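Putative endo-1,4-beta-xylanase (Bacteroides thetaiotaomicron VPI-5482, PDB 5MSX) probably hydrolyses O-glycosidic bonds as a calcium-binding family 43 glycoside hydrolase, consistent with arabinofuranosidase action on plant pectin. Local coordinates at residues C[162-167]-C[174-179]; C[329-334]-C[371-376]; C[193-198]-C[243-248]; C[28-33]-C[74-79]; C[279-282]-C[286-289]. All coordinates share one frame; numbering follows the deposited sequence.

Interaction 1 of 5, residues C[162-167]-C[174-179]; sequences DGQAYV and VAKLNE
Val167 and Ala175 pair across a beta hairpin, strands 165-169 and 173-177, in one four-stranded antiparallel blade of the five-bladed beta-propeller of family 43 glycoside hydrolases. Theirs is a hydrogen-bonded pair that gives and takes: Val167 N to Ala175 O is 2.9 Å, Ala175 N to Val167 O 3.1 Å. Toward Ala165 the bonding becomes irregular, and a water and the Gln164 amide join in. Ala165 O takes two donors, Leu177 N at 2.8 Å from above the carbonyl plane and Gln164 NE2 at 3.0 Å on an in-plane lone pair. The side chain of Gln164 bends at chi2 (66°), which swings the amide back onto the carbonyl of the next residue while its flat end crosses the Lys176 chain at about a right angle. Its OE1 is engaged weakly by Lys318 of the second subunit. Shortened to an alanine, Gln164 would probably leave Ala165 O without its in-plane donor and uncover the methylenes of Lys176. The ring of Tyr166 lies alongside the same lysine, CE2 to Lys176 CG 3.7 Å. A water bridges the strands here, accepting from Ala165 N at 3.1 Å and donating to Leu177 O at 2.6 Å.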
# COMPACT_ATOMS: atom_id res chain seq x y z
N ASP C 162 -2.43 -13.16 6.55
CA ASP C 162 -1.26 -12.37 6.93
C ASP C 162 -0.90 -11.20 5.99
O ASP C 162 0.14 -10.57 6.17
CB ASP C 162 -0.04 -13.27 7.09
CG ASP C 162 0.49 -13.83 5.77
OD1 ASP C 162 -0.08 -13.65 4.66
OD2 ASP C 162 1.51 -14.52 5.88
N GLY C 163 -1.71 -10.95 4.98
CA GLY C 163 -1.44 -9.87 4.03
C GLY C 163 -0.63 -10.24 2.80
O GLY C 163 -0.50 -9.43 1.89
N GLN C 164 -0.07 -11.45 2.76
CA GLN C 164 0.73 -11.84 1.62
C GLN C 164 -0.21 -12.03 0.41
O GLN C 164 -1.17 -12.80 0.47
CB GLN C 164 1.49 -13.13 1.88
CG GLN C 164 2.30 -13.60 0.68
CD GLN C 164 3.41 -12.64 0.35
OE1 GLN C 164 4.29 -12.44 1.18
NE2 GLN C 164 3.37 -12.02 -0.83
N ALA C 165 0.07 -11.30 -0.65
CA ALA C 165 -0.67 -11.41 -1.90
C ALA C 165 0.04 -12.36 -2.88
O ALA C 165 1.26 -12.50 -2.85
CB ALA C 165 -0.87 -10.03 -2.52
N TYR C 166 -0.77 -13.02 -3.73
CA TYR C 166 -0.34 -13.99 -4.73
C TYR C 166 -1.09 -13.77 -6.03
O TYR C 166 -2.27 -13.40 -6.03
CB TYR C 166 -0.61 -15.44 -4.29
CG TYR C 166 0.05 -15.87 -3.01
CD1 TYR C 166 -0.55 -15.61 -1.79
CD2 TYR C 166 1.26 -16.54 -3.02
CE1 TYR C 166 0.07 -15.98 -0.60
CE2 TYR C 166 1.88 -16.93 -1.85
CZ TYR C 166 1.29 -16.64 -0.63
OH TYR C 166 1.90 -17.06 0.52
N VAL C 167 -0.40 -14.00 -7.14
CA VAL C 167 -1.02 -13.99 -8.46
C VAL C 167 -0.92 -15.41 -9.04
O VAL C 167 0.14 -16.00 -9.05
CB VAL C 167 -0.44 -12.89 -9.39
CG1 VAL C 167 1.07 -13.01 -9.60
CG2 VAL C 167 -1.22 -12.89 -10.71
N VAL C 174 2.05 -19.75 -10.44
CA VAL C 174 1.80 -18.93 -9.24
C VAL C 174 3.11 -18.27 -8.73
O VAL C 174 4.19 -18.87 -8.76
CB VAL C 174 1.15 -19.76 -8.12
CG1 VAL C 174 2.06 -20.86 -7.62
CG2 VAL C 174 0.71 -18.87 -6.97
N ALA C 175 2.97 -17.03 -8.29
CA ALA C 175 4.06 -16.27 -7.70
C ALA C 175 3.50 -15.31 -6.65
O ALA C 175 2.35 -14.86 -6.77
CB ALA C 175 4.78 -15.49 -8.78
N LYS C 176 4.31 -14.95 -5.66
CA LYS C 176 3.95 -13.86 -4.74
C LYS C 176 3.83 -12.53 -5.48
O LYS C 176 4.46 -12.33 -6.51
CB LYS C 176 4.94 -13.72 -3.59
CG LYS C 176 4.91 -14.91 -2.65
CD LYS C 176 5.84 -14.71 -1.46
CE LYS C 176 5.64 -15.83 -0.48
NZ LYS C 176 6.74 -15.82 0.51
N LEU C 177 3.02 -11.65 -4.92
CA LEU C 177 2.82 -10.31 -5.42
C LEU C 177 3.24 -9.36 -4.30
O LEU C 177 2.91 -9.57 -3.12
CB LEU C 177 1.34 -10.14 -5.75
CG LEU C 177 0.83 -9.03 -6.64
CD1 LEU C 177 1.50 -9.05 -8.03
CD2 LEU C 177 -0.70 -9.13 -6.77
N ASN C 178 3.98 -8.32 -4.65
CA ASN C 178 4.42 -7.31 -3.66
C ASN C 178 3.28 -6.45 -3.14
O ASN C 178 2.22 -6.40 -3.75
CB ASN C 178 5.53 -6.42 -4.25
CG ASN C 178 6.76 -7.21 -4.65
OD1 ASN C 178 7.57 -6.76 -5.45
ND2 ASN C 178 6.91 -8.39 -4.10
N GLU C 179 3.53 -5.72 -2.04
CA GLU C 179 2.52 -4.85 -1.41
C GLU C 179 2.04 -3.73 -2.30
O GLU C 179 0.91 -3.27 -2.14
CB GLU C 179 3.01 -4.22 -0.10
CG GLU C 179 3.56 -5.21 0.92
CD GLU C 179 5.07 -5.30 0.84
OE1 GLU C 179 5.58 -5.94 -0.12
OE2 GLU C 179 5.74 -4.72 1.73
O HOH W 1 1.96 -8.84 -0.78

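Interaction 2 of 5, residues C[329-334]-C[371-376]; sequences YASSIE and AEDSIN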
# COMPACT_ATOMS: atom_id res chain seq x y z
N TYR C 329 -45.44 -9.71 -31.17
CA TYR C 329 -45.22 -9.99 -32.59
C TYR C 329 -44.26 -8.95 -33.11
O TYR C 329 -44.08 -7.92 -32.48
CB TYR C 329 -46.53 -10.02 -33.40
CG TYR C 329 -47.39 -8.77 -33.30
CD1 TYR C 329 -47.17 -7.66 -34.13
CD2 TYR C 329 -48.43 -8.69 -32.37
CE1 TYR C 329 -47.96 -6.52 -34.04
CE2 TYR C 329 -49.21 -7.55 -32.26
CZ TYR C 329 -48.98 -6.48 -33.10
OH TYR C 329 -49.77 -5.36 -32.99
N ALA C 330 -43.64 -9.22 -34.25
CA ALA C 330 -42.56 -8.38 -34.74
C ALA C 330 -42.59 -8.23 -36.25
O ALA C 330 -43.36 -8.87 -36.91
CB ALA C 330 -41.22 -8.97 -34.30
N SER C 331 -41.73 -7.35 -36.76
CA SER C 331 -41.56 -7.14 -38.19
C SER C 331 -40.98 -8.33 -38.93
O SER C 331 -41.27 -8.53 -40.10
CB SER C 331 -40.66 -5.92 -38.43
OG SER C 331 -39.35 -6.11 -37.93
N SER C 332 -40.10 -9.08 -38.26
CA SER C 332 -39.55 -10.30 -38.80
C SER C 332 -38.95 -11.15 -37.69
O SER C 332 -38.85 -10.72 -36.52
CB SER C 332 -38.48 -10.00 -39.85
OG SER C 332 -37.32 -9.46 -39.26
N ILE C 333 -38.58 -12.37 -38.07
CA ILE C 333 -37.98 -13.36 -37.18
C ILE C 333 -36.84 -13.99 -37.97
O ILE C 333 -37.06 -14.45 -39.11
CB ILE C 333 -38.99 -14.43 -36.76
CG1 ILE C 333 -40.20 -13.78 -36.06
CG2 ILE C 333 -38.33 -15.47 -35.86
CD1 ILE C 333 -41.38 -14.70 -35.86
N GLU C 334 -35.63 -13.99 -37.39
CA GLU C 334 -34.51 -14.67 -38.00
C GLU C 334 -34.78 -16.18 -38.05
O GLU C 334 -35.38 -16.76 -37.14
CB GLU C 334 -33.18 -14.38 -37.26
CG GLU C 334 -31.93 -14.87 -37.99
CD GLU C 334 -31.86 -14.40 -39.46
OE1 GLU C 334 -31.20 -13.37 -39.72
OE2 GLU C 334 -32.47 -15.03 -40.36
N ALA C 371 -31.99 -10.99 -40.90
CA ALA C 371 -30.88 -10.26 -41.51
C ALA C 371 -31.35 -9.21 -42.54
O ALA C 371 -30.86 -8.09 -42.50
CB ALA C 371 -29.89 -11.23 -42.15
N GLU C 372 -32.31 -9.58 -43.39
CA GLU C 372 -32.83 -8.72 -44.47
C GLU C 372 -33.65 -7.55 -43.95
O GLU C 372 -33.85 -6.56 -44.67
CB GLU C 372 -33.72 -9.51 -45.43
N ASP C 373 -34.13 -7.65 -42.71
CA ASP C 373 -34.98 -6.62 -42.10
C ASP C 373 -34.15 -5.60 -41.29
O ASP C 373 -34.33 -5.45 -40.07
CB ASP C 373 -36.05 -7.32 -41.24
CG ASP C 373 -37.01 -6.35 -40.56
OD1 ASP C 373 -37.20 -5.22 -41.06
OD2 ASP C 373 -37.56 -6.73 -39.51
N SER C 374 -33.28 -4.87 -41.98
CA SER C 374 -32.37 -3.91 -41.33
C SER C 374 -32.83 -2.44 -41.36
O SER C 374 -32.01 -1.57 -41.10
CB SER C 374 -30.99 -4.04 -41.97
OG SER C 374 -31.04 -3.62 -43.32
N ILE C 375 -34.10 -2.15 -41.67
CA ILE C 375 -34.61 -0.76 -41.72
C ILE C 375 -35.81 -0.63 -40.79
O ILE C 375 -36.90 -1.11 -41.11
CB ILE C 375 -35.03 -0.37 -43.17
CG1 ILE C 375 -33.81 -0.30 -44.10
CG2 ILE C 375 -35.77 0.97 -43.19
CD1 ILE C 375 -34.15 -0.56 -45.55
N ASN C 376 -35.64 0.05 -39.66
CA ASN C 376 -36.66 0.05 -38.59
C ASN C 376 -37.32 -1.33 -38.38
O ASN C 376 -38.54 -1.47 -38.56
CB ASN C 376 -37.76 1.09 -38.84
CG ASN C 376 -37.25 2.51 -38.77
OD1 ASN C 376 -36.05 2.77 -38.80
ND2 ASN C 376 -38.18 3.44 -38.69
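A serine pair at the edge of the F5/8 type C (discoidin-like) beta-sandwich clasps an aspartate from the loop between strands 367-368 and 378-383. Ser331 and Ser332 both donate to one oxygen, Asp373 OD2: Ser331 OG stands 2.5 Å from OD2, a very short bond, and Ser332 OG 2.8 Å from it, the latter on the anti lone pair. The carboxylate reaches in with CG trans to the backbone N (chi1 -180°). Two hydroxyls on a single oxygen would tend to draw negative charge toward OD2. An asparagine at Asp373 would probably lose the charge that draws the two hydroxyls or, with its NH2 turned toward them, leave both without their acceptor. Farther along, the side chain of Glu334 bends at chi2 (52°) to bring OE1 within 2.8 Å of Ala371 N, which meets it from above the carboxylate plane. Both serine hydroxyls have further partners: Ser332 OG also bonds Ala370 N in the loop, and Ser331 OG bonds Trp378 N at the start of strand 378-383. The clasp lies just where strand 325-330 ends beside strand 378-383, its antiparallel partner, and a backbone hydrogen bond between Ser331 and Trp378 marks the spot.

Interaction 3 of 5, residues C[193-198]-C[243-248]; sequences TPRKEY and QDIIST. With EDO (1,2-ethanediol), chain B.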
# COMPACT_ATOMS: atom_id res chain seq x y z
N THR C 193 -0.40 -31.07 -10.41
CA THR C 193 -1.76 -31.63 -10.43
C THR C 193 -1.75 -33.02 -11.09
O THR C 193 -0.90 -33.30 -11.92
CB THR C 193 -2.72 -30.69 -11.23
OG1 THR C 193 -2.33 -30.65 -12.60
CG2 THR C 193 -2.76 -29.24 -10.66
N PRO C 194 -2.72 -33.89 -10.75
CA PRO C 194 -2.72 -35.21 -11.39
C PRO C 194 -3.20 -35.23 -12.84
O PRO C 194 -2.90 -36.17 -13.57
CB PRO C 194 -3.66 -36.04 -10.49
CG PRO C 194 -4.54 -35.03 -9.87
CD PRO C 194 -3.66 -33.85 -9.63
N ARG C 195 -3.94 -34.20 -13.25
CA ARG C 195 -4.33 -34.04 -14.66
C ARG C 195 -3.40 -33.05 -15.32
O ARG C 195 -3.27 -31.92 -14.85
CB ARG C 195 -5.81 -33.67 -14.75
CG ARG C 195 -6.63 -34.86 -14.24
CD ARG C 195 -8.08 -34.55 -14.04
NE ARG C 195 -8.73 -35.53 -13.16
CZ ARG C 195 -9.08 -36.78 -13.49
NH1 ARG C 195 -8.86 -37.27 -14.71
NH2 ARG C 195 -9.68 -37.54 -12.59
N LYS C 196 -2.75 -33.47 -16.41
CA LYS C 196 -1.53 -32.81 -16.94
C LYS C 196 -1.69 -31.91 -18.18
O LYS C 196 -0.74 -31.23 -18.60
CB LYS C 196 -0.48 -33.89 -17.29
CG LYS C 196 -0.24 -34.97 -16.23
CD LYS C 196 0.35 -34.41 -14.96
CE LYS C 196 0.63 -35.50 -13.94
NZ LYS C 196 1.30 -34.94 -12.72
N GLU C 197 -2.88 -31.91 -18.79
CA GLU C 197 -3.07 -31.22 -20.07
C GLU C 197 -3.16 -29.71 -19.93
O GLU C 197 -3.17 -29.17 -18.81
CB GLU C 197 -4.28 -31.79 -20.83
CG GLU C 197 -5.63 -31.82 -20.11
CD GLU C 197 -5.86 -33.10 -19.30
OE1 GLU C 197 -6.86 -33.81 -19.54
OE2 GLU C 197 -5.03 -33.39 -18.41
N TYR C 198 -3.14 -29.01 -21.06
CA TYR C 198 -3.27 -27.57 -21.08
C TYR C 198 -4.37 -27.06 -20.12
O TYR C 198 -5.53 -27.50 -20.18
CB TYR C 198 -3.58 -27.06 -22.49
CG TYR C 198 -3.81 -25.57 -22.49
CD1 TYR C 198 -2.77 -24.69 -22.23
CD2 TYR C 198 -5.09 -25.03 -22.69
CE1 TYR C 198 -2.97 -23.32 -22.18
CE2 TYR C 198 -5.31 -23.66 -22.64
CZ TYR C 198 -4.24 -22.81 -22.39
OH TYR C 198 -4.47 -21.46 -22.36
N GLN C 243 -12.11 -37.81 -6.24
CA GLN C 243 -13.19 -37.17 -6.97
C GLN C 243 -12.79 -35.71 -7.24
O GLN C 243 -13.31 -34.76 -6.63
CB GLN C 243 -14.45 -37.29 -6.10
CG GLN C 243 -15.75 -36.85 -6.69
CD GLN C 243 -16.93 -37.13 -5.74
OE1 GLN C 243 -16.94 -36.68 -4.60
NE2 GLN C 243 -17.92 -37.87 -6.22
N ASP C 244 -11.82 -35.54 -8.14
CA ASP C 244 -11.20 -34.23 -8.44
C ASP C 244 -11.85 -33.43 -9.62
O ASP C 244 -11.50 -32.27 -9.82
CB ASP C 244 -9.67 -34.38 -8.64
CG ASP C 244 -9.29 -35.09 -9.96
OD1 ASP C 244 -10.07 -35.96 -10.43
OD2 ASP C 244 -8.22 -34.77 -10.54
N ILE C 245 -12.77 -34.03 -10.37
CA ILE C 245 -13.46 -33.33 -11.45
C ILE C 245 -14.73 -32.72 -10.89
O ILE C 245 -15.65 -33.41 -10.50
CB ILE C 245 -13.81 -34.24 -12.63
CG1 ILE C 245 -12.54 -34.82 -13.27
CG2 ILE C 245 -14.61 -33.47 -13.67
CD1 ILE C 245 -11.79 -33.92 -14.21
N ILE C 246 -14.79 -31.40 -10.85
CA ILE C 246 -15.92 -30.75 -10.23
C ILE C 246 -16.94 -30.16 -11.20
O ILE C 246 -18.03 -29.91 -10.78
CB ILE C 246 -15.51 -29.75 -9.14
CG1 ILE C 246 -14.68 -28.61 -9.69
CG2 ILE C 246 -14.76 -30.48 -8.03
CD1 ILE C 246 -14.12 -27.73 -8.61
N SER C 247 -16.58 -29.94 -12.47
CA SER C 247 -17.55 -29.56 -13.49
C SER C 247 -17.20 -30.24 -14.77
O SER C 247 -16.02 -30.36 -15.10
CB SER C 247 -17.64 -28.05 -13.70
OG SER C 247 -16.52 -27.52 -14.36
N THR C 248 -18.21 -30.74 -15.47
CA THR C 248 -18.04 -31.47 -16.71
C THR C 248 -19.36 -31.49 -17.48
O THR C 248 -20.41 -31.27 -16.88
CB THR C 248 -17.52 -32.92 -16.46
OG1 THR C 248 -17.14 -33.50 -17.70
CG2 THR C 248 -18.61 -33.83 -15.80
C1 EDO B . -13.33 -38.93 -11.54
O1 EDO B . -13.93 -39.57 -10.42
C2 EDO B . -12.75 -37.62 -11.06
O2 EDO B . -13.74 -36.80 -10.43
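Arg195 of the loop between strands 187-190 and 203-207 meets Asp244 in a side-on salt bridge, beside the weakly bonded edge strand 245-247 of a four-stranded propeller blade. From CB the chain runs extended, CG passing 4.0 Å from Asp244 OD2. CD comes closer to that oxygen, 3.5 Å from OD2, and lies 3.8 Å from the methyl CD1 of Ile245. NE then donates to Asp244 OD2 at 2.8 Å, on the syn side but 22° out of the carboxylate plane. At the tip, NH2 reaches Asp244 OD1 at 2.7 Å along a syn lone pair, nearly in the guanidinium plane. One nitrogen thus serves each oxygen, although the two flat groups are turned 34° apart. Ile245 covers one face of the guanidinium, displaced toward its rim, and its side chain crosses that of the arginine at about a right angle. Next to the bridge a 1,2-ethanediol, likely picked up from the crystallisation medium, accepts through O2 from Ile245 N at 2.9 Å, and its C2 lies 3.4 Å from Arg195 NH2.

Interaction 4 of 5, residues C[28-33]-C[74-79]; sequences ALIPDM and VHWSFD
An apolar contact between the loop before strand 34-35 and the segment 74-79, buried near the centre of the chain, sets Leu29 and Ile30 against the indole of Trp76 where the catalytic domain adjoins the C-terminal beta-sandwich. The methyl CD1 of Ile30 sits over one face of the indole in a CH-pi contact, 3.6 Å from the centroid of the five-membered ring and 25° off its normal. It bears on the CG and CD2 side of the ring, with CG 3.4 Å from Ile30 CD1. Two turns of the isoleucine chain, chi1 -65° and chi2 -60°, fold CD1 down onto the ring, and the two side chains cross at about a right angle. Leu29 comes in obliquely through its CD1, 3.4 Å from Trp76 NE1 and 3.7 Å from CZ2 of the same indole. No hydrogen bond crosses between the segments. Just after Ile30, an inverse gamma turn centred on Pro31 redirects the chain. Trp68 from strand 67-70 touches both Ile30 and Trp76, and Phe73 meets the indole edge-to-face. Trp68, Trp76 and Phe73 form an aromatic cluster onto which Ile30 packs, within the five-bladed propeller domain of family 43 glycoside hydrolases, on its side toward the C-terminal beta-sandwich.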
# COMPACT_ATOMS: atom_id res chain seq x y z
N ALA C 28 -29.51 -17.77 -18.32
CA ALA C 28 -28.14 -17.30 -18.06
C ALA C 28 -28.13 -16.20 -16.99
O ALA C 28 -29.17 -15.54 -16.74
CB ALA C 28 -27.53 -16.80 -19.36
N LEU C 29 -26.98 -15.96 -16.38
CA LEU C 29 -26.90 -14.96 -15.34
C LEU C 29 -27.15 -13.54 -15.90
O LEU C 29 -27.97 -12.80 -15.38
CB LEU C 29 -25.55 -15.01 -14.63
CG LEU C 29 -25.31 -13.95 -13.55
CD1 LEU C 29 -26.33 -14.10 -12.45
CD2 LEU C 29 -23.89 -14.00 -13.06
N ILE C 30 -26.47 -13.23 -16.99
CA ILE C 30 -26.43 -11.89 -17.59
C ILE C 30 -27.11 -11.96 -18.95
O ILE C 30 -26.99 -12.99 -19.63
CB ILE C 30 -24.97 -11.45 -17.78
CG1 ILE C 30 -24.28 -11.30 -16.42
CG2 ILE C 30 -24.84 -10.15 -18.58
CD1 ILE C 30 -24.89 -10.29 -15.49
N PRO C 31 -27.82 -10.88 -19.36
CA PRO C 31 -28.45 -10.81 -20.71
C PRO C 31 -27.47 -10.30 -21.75
O PRO C 31 -27.61 -9.22 -22.31
CB PRO C 31 -29.64 -9.86 -20.51
CG PRO C 31 -29.25 -9.01 -19.36
CD PRO C 31 -28.36 -9.83 -18.46
N ASP C 32 -26.43 -11.08 -21.96
CA ASP C 32 -25.45 -10.83 -22.96
C ASP C 32 -24.67 -12.13 -23.08
O ASP C 32 -24.89 -13.08 -22.32
CB ASP C 32 -24.55 -9.64 -22.55
CG ASP C 32 -23.81 -9.00 -23.73
OD1 ASP C 32 -23.95 -9.47 -24.88
OD2 ASP C 32 -23.02 -8.04 -23.49
N MET C 33 -23.78 -12.18 -24.05
CA MET C 33 -22.82 -13.24 -24.17
C MET C 33 -21.56 -12.82 -23.42
O MET C 33 -20.88 -11.88 -23.83
CB MET C 33 -22.57 -13.54 -25.65
CG MET C 33 -23.82 -14.17 -26.27
SD MET C 33 -23.63 -14.60 -27.99
CE MET C 33 -25.11 -15.58 -28.29
N VAL C 74 -30.33 -10.83 -9.61
CA VAL C 74 -31.34 -11.17 -10.62
C VAL C 74 -31.36 -10.08 -11.70
O VAL C 74 -31.20 -10.37 -12.89
CB VAL C 74 -32.71 -11.34 -9.96
CG1 VAL C 74 -33.79 -11.63 -10.98
CG2 VAL C 74 -32.64 -12.46 -8.93
N HIS C 75 -31.53 -8.83 -11.28
CA HIS C 75 -31.51 -7.68 -12.17
C HIS C 75 -30.14 -7.08 -12.27
O HIS C 75 -29.63 -6.57 -11.27
CB HIS C 75 -32.51 -6.64 -11.67
CG HIS C 75 -33.90 -7.18 -11.58
ND1 HIS C 75 -34.44 -7.66 -10.40
CD2 HIS C 75 -34.84 -7.38 -12.54
CE1 HIS C 75 -35.66 -8.10 -10.63
NE2 HIS C 75 -35.93 -7.94 -11.92
N TRP C 76 -29.56 -7.11 -13.46
CA TRP C 76 -28.19 -6.67 -13.72
C TRP C 76 -28.19 -5.49 -14.67
O TRP C 76 -29.09 -5.39 -15.48
CB TRP C 76 -27.39 -7.81 -14.35
CG TRP C 76 -27.18 -8.98 -13.42
CD1 TRP C 76 -28.03 -10.04 -13.21
CD2 TRP C 76 -26.06 -9.18 -12.54
NE1 TRP C 76 -27.50 -10.88 -12.27
CE2 TRP C 76 -26.29 -10.38 -11.84
CE3 TRP C 76 -24.89 -8.45 -12.28
CZ2 TRP C 76 -25.38 -10.88 -10.88
CZ3 TRP C 76 -23.98 -8.95 -11.34
CH2 TRP C 76 -24.23 -10.16 -10.65
N SER C 77 -27.20 -4.61 -14.57
CA SER C 77 -27.06 -3.52 -15.53
C SER C 77 -25.65 -3.03 -15.64
O SER C 77 -24.82 -3.31 -14.81
CB SER C 77 -28.00 -2.36 -15.16
OG SER C 77 -27.68 -1.85 -13.88
N PHE C 78 -25.37 -2.33 -16.72
CA PHE C 78 -24.10 -1.65 -16.90
C PHE C 78 -24.34 -0.34 -17.67
O PHE C 78 -25.40 -0.18 -18.32
CB PHE C 78 -23.07 -2.51 -17.65
CG PHE C 78 -23.24 -2.49 -19.16
CD1 PHE C 78 -24.13 -3.36 -19.78
CD2 PHE C 78 -22.48 -1.62 -19.97
CE1 PHE C 78 -24.31 -3.33 -21.16
CE2 PHE C 78 -22.65 -1.59 -21.35
CZ PHE C 78 -23.57 -2.45 -21.95
N ASP C 79 -23.36 0.54 -17.58
CA ASP C 79 -23.37 1.79 -18.33
C ASP C 79 -21.94 2.21 -18.63
O ASP C 79 -21.20 2.55 -17.73
CB ASP C 79 -24.11 2.88 -17.55
CG ASP C 79 -24.28 4.18 -18.35
OD1 ASP C 79 -23.72 4.31 -19.46
OD2 ASP C 79 -24.97 5.08 -17.86

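Interaction 5 of 5, residues C[279-282]-C[286-289]; sequences FGRR and RQTY. With EDO (1,2-ethanediol), chain U.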
# COMPACT_ATOMS: atom_id res chain seq x y z
N PHE C 279 -20.69 -23.77 -23.51
CA PHE C 279 -20.36 -23.82 -24.97
C PHE C 279 -21.22 -22.88 -25.85
O PHE C 279 -20.71 -22.25 -26.78
CB PHE C 279 -20.45 -25.27 -25.48
CG PHE C 279 -20.15 -25.41 -26.96
CD1 PHE C 279 -18.84 -25.35 -27.43
CD2 PHE C 279 -21.19 -25.60 -27.88
CE1 PHE C 279 -18.56 -25.47 -28.77
CE2 PHE C 279 -20.91 -25.72 -29.23
CZ PHE C 279 -19.60 -25.66 -29.68
N GLY C 280 -22.50 -22.77 -25.54
CA GLY C 280 -23.38 -21.83 -26.17
C GLY C 280 -23.57 -22.10 -27.65
O GLY C 280 -23.86 -23.24 -28.06
N ARG C 281 -23.40 -21.04 -28.44
CA ARG C 281 -23.59 -21.13 -29.88
C ARG C 281 -22.26 -21.31 -30.61
O ARG C 281 -22.18 -20.93 -31.79
CB ARG C 281 -24.33 -19.89 -30.40
CG ARG C 281 -25.76 -19.74 -29.92
CD ARG C 281 -25.84 -19.15 -28.51
NE ARG C 281 -27.15 -18.59 -28.23
CZ ARG C 281 -27.61 -18.31 -27.01
NH1 ARG C 281 -26.86 -18.50 -25.93
NH2 ARG C 281 -28.83 -17.83 -26.87
N ARG C 282 -21.26 -21.89 -29.91
CA ARG C 282 -19.91 -22.18 -30.42
C ARG C 282 -19.02 -20.93 -30.45
O ARG C 282 -19.52 -19.82 -30.47
CB ARG C 282 -19.92 -22.89 -31.82
CG ARG C 282 -19.54 -22.03 -33.03
CD ARG C 282 -19.92 -22.69 -34.35
NE ARG C 282 -19.33 -24.03 -34.49
CZ ARG C 282 -18.14 -24.28 -35.03
NH1 ARG C 282 -17.70 -25.54 -35.12
NH2 ARG C 282 -17.37 -23.30 -35.49
N ARG C 286 -20.69 -17.50 -25.97
CA ARG C 286 -20.92 -18.23 -24.74
C ARG C 286 -21.78 -17.38 -23.82
O ARG C 286 -21.83 -16.16 -23.94
CB ARG C 286 -19.57 -18.55 -24.08
CG ARG C 286 -18.66 -19.38 -24.98
CD ARG C 286 -17.20 -19.30 -24.59
NE ARG C 286 -16.62 -17.97 -24.77
CZ ARG C 286 -15.33 -17.70 -24.54
NH1 ARG C 286 -14.51 -18.65 -24.12
NH2 ARG C 286 -14.86 -16.48 -24.71
N GLN C 287 -22.47 -18.04 -22.90
CA GLN C 287 -23.12 -17.35 -21.78
C GLN C 287 -22.64 -17.97 -20.49
O GLN C 287 -21.97 -19.01 -20.51
CB GLN C 287 -24.64 -17.40 -21.92
CG GLN C 287 -25.14 -16.50 -23.02
CD GLN C 287 -26.66 -16.37 -22.99
OE1 GLN C 287 -27.36 -17.30 -23.33
NE2 GLN C 287 -27.16 -15.20 -22.58
N THR C 288 -22.97 -17.29 -19.38
CA THR C 288 -22.48 -17.64 -18.03
C THR C 288 -23.65 -18.04 -17.16
O THR C 288 -24.73 -17.43 -17.25
CB THR C 288 -21.62 -16.52 -17.39
OG1 THR C 288 -20.38 -16.42 -18.09
CG2 THR C 288 -21.29 -16.81 -15.89
N TYR C 289 -23.46 -19.10 -16.39
CA TYR C 289 -24.48 -19.67 -15.50
C TYR C 289 -23.90 -19.80 -14.10
O TYR C 289 -22.67 -19.88 -13.93
CB TYR C 289 -24.89 -21.06 -16.01
CG TYR C 289 -25.48 -20.99 -17.41
CD1 TYR C 289 -24.66 -20.95 -18.52
CD2 TYR C 289 -26.84 -20.85 -17.60
CE1 TYR C 289 -25.18 -20.83 -19.79
CE2 TYR C 289 -27.38 -20.75 -18.89
CZ TYR C 289 -26.54 -20.74 -19.98
OH TYR C 289 -27.02 -20.65 -21.29
C1 EDO U . -10.29 -16.81 -24.60
O1 EDO U . -10.22 -17.90 -23.67
C2 EDO U . -11.23 -15.74 -24.10
O2 EDO U . -12.28 -16.35 -23.36
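With chi1 at -66° and chi2 at 80°, the side chain of Arg281 folds round to meet Gln287, whose CG lies opposite its carbonyl carbon (chi1 -72°). Arg281 belongs to the connection between strands 272-278 and 287-293 of a propeller sheet, and Gln287 comes just after it; Phe279 to Arg282 make a type II' beta turn, closed by Arg282 N to Phe279 O at 3.2 Å. Gly280 takes the second position with positive phi; a CB here would press against Arg286 CA. Arg281 NH1 donates to Gln287 OE1 at 2.9 Å, the acceptor near the guanidinium plane but approached from above its own carbonyl plane. The other end of that guanidinium is claimed by Glu351, in a salt bridge through NH2, and by Gly364 O, so the arginine ties the turn to the C-terminal domain. Arg286 heads elsewhere: its chain bends at chi3, NE pairs with Asp53 in a salt bridge, and the side chain comes within about 4 Å of that of Asp36, the predicted proton acceptor. There a 1,2-ethanediol, also bonded to Asp36, offers O2 to the guanidinium edge. Arg286 NH2 reaches O2 at 2.9 Å, while NH1 adds a weak bond at 3.3 Å.

Interactions 4 and 5 touch directly, their centres 14 Å apart: Leu29 N lies 2.8 Å from Thr288 O and Asp32 O 3.1 Å from Gln287 NE2, both probable hydrogen bonds. Interaction 5 reaches the predicted proton acceptor Asp36 through Arg286, and interaction 3 the predicted donor Glu200 through Tyr198. Interaction 5 also faces the C-terminal domain, where Arg281 packs against Trp454 of the calcium site. Interactions 1 and 3 have nearest atoms about 10 Å apart; Val167 is about 9 Å, side chain to side chain, from Asp154, predicted to tune the acid. Interaction 2 lies across the chain's centre from both, about 53 Å from interaction 1 between centres.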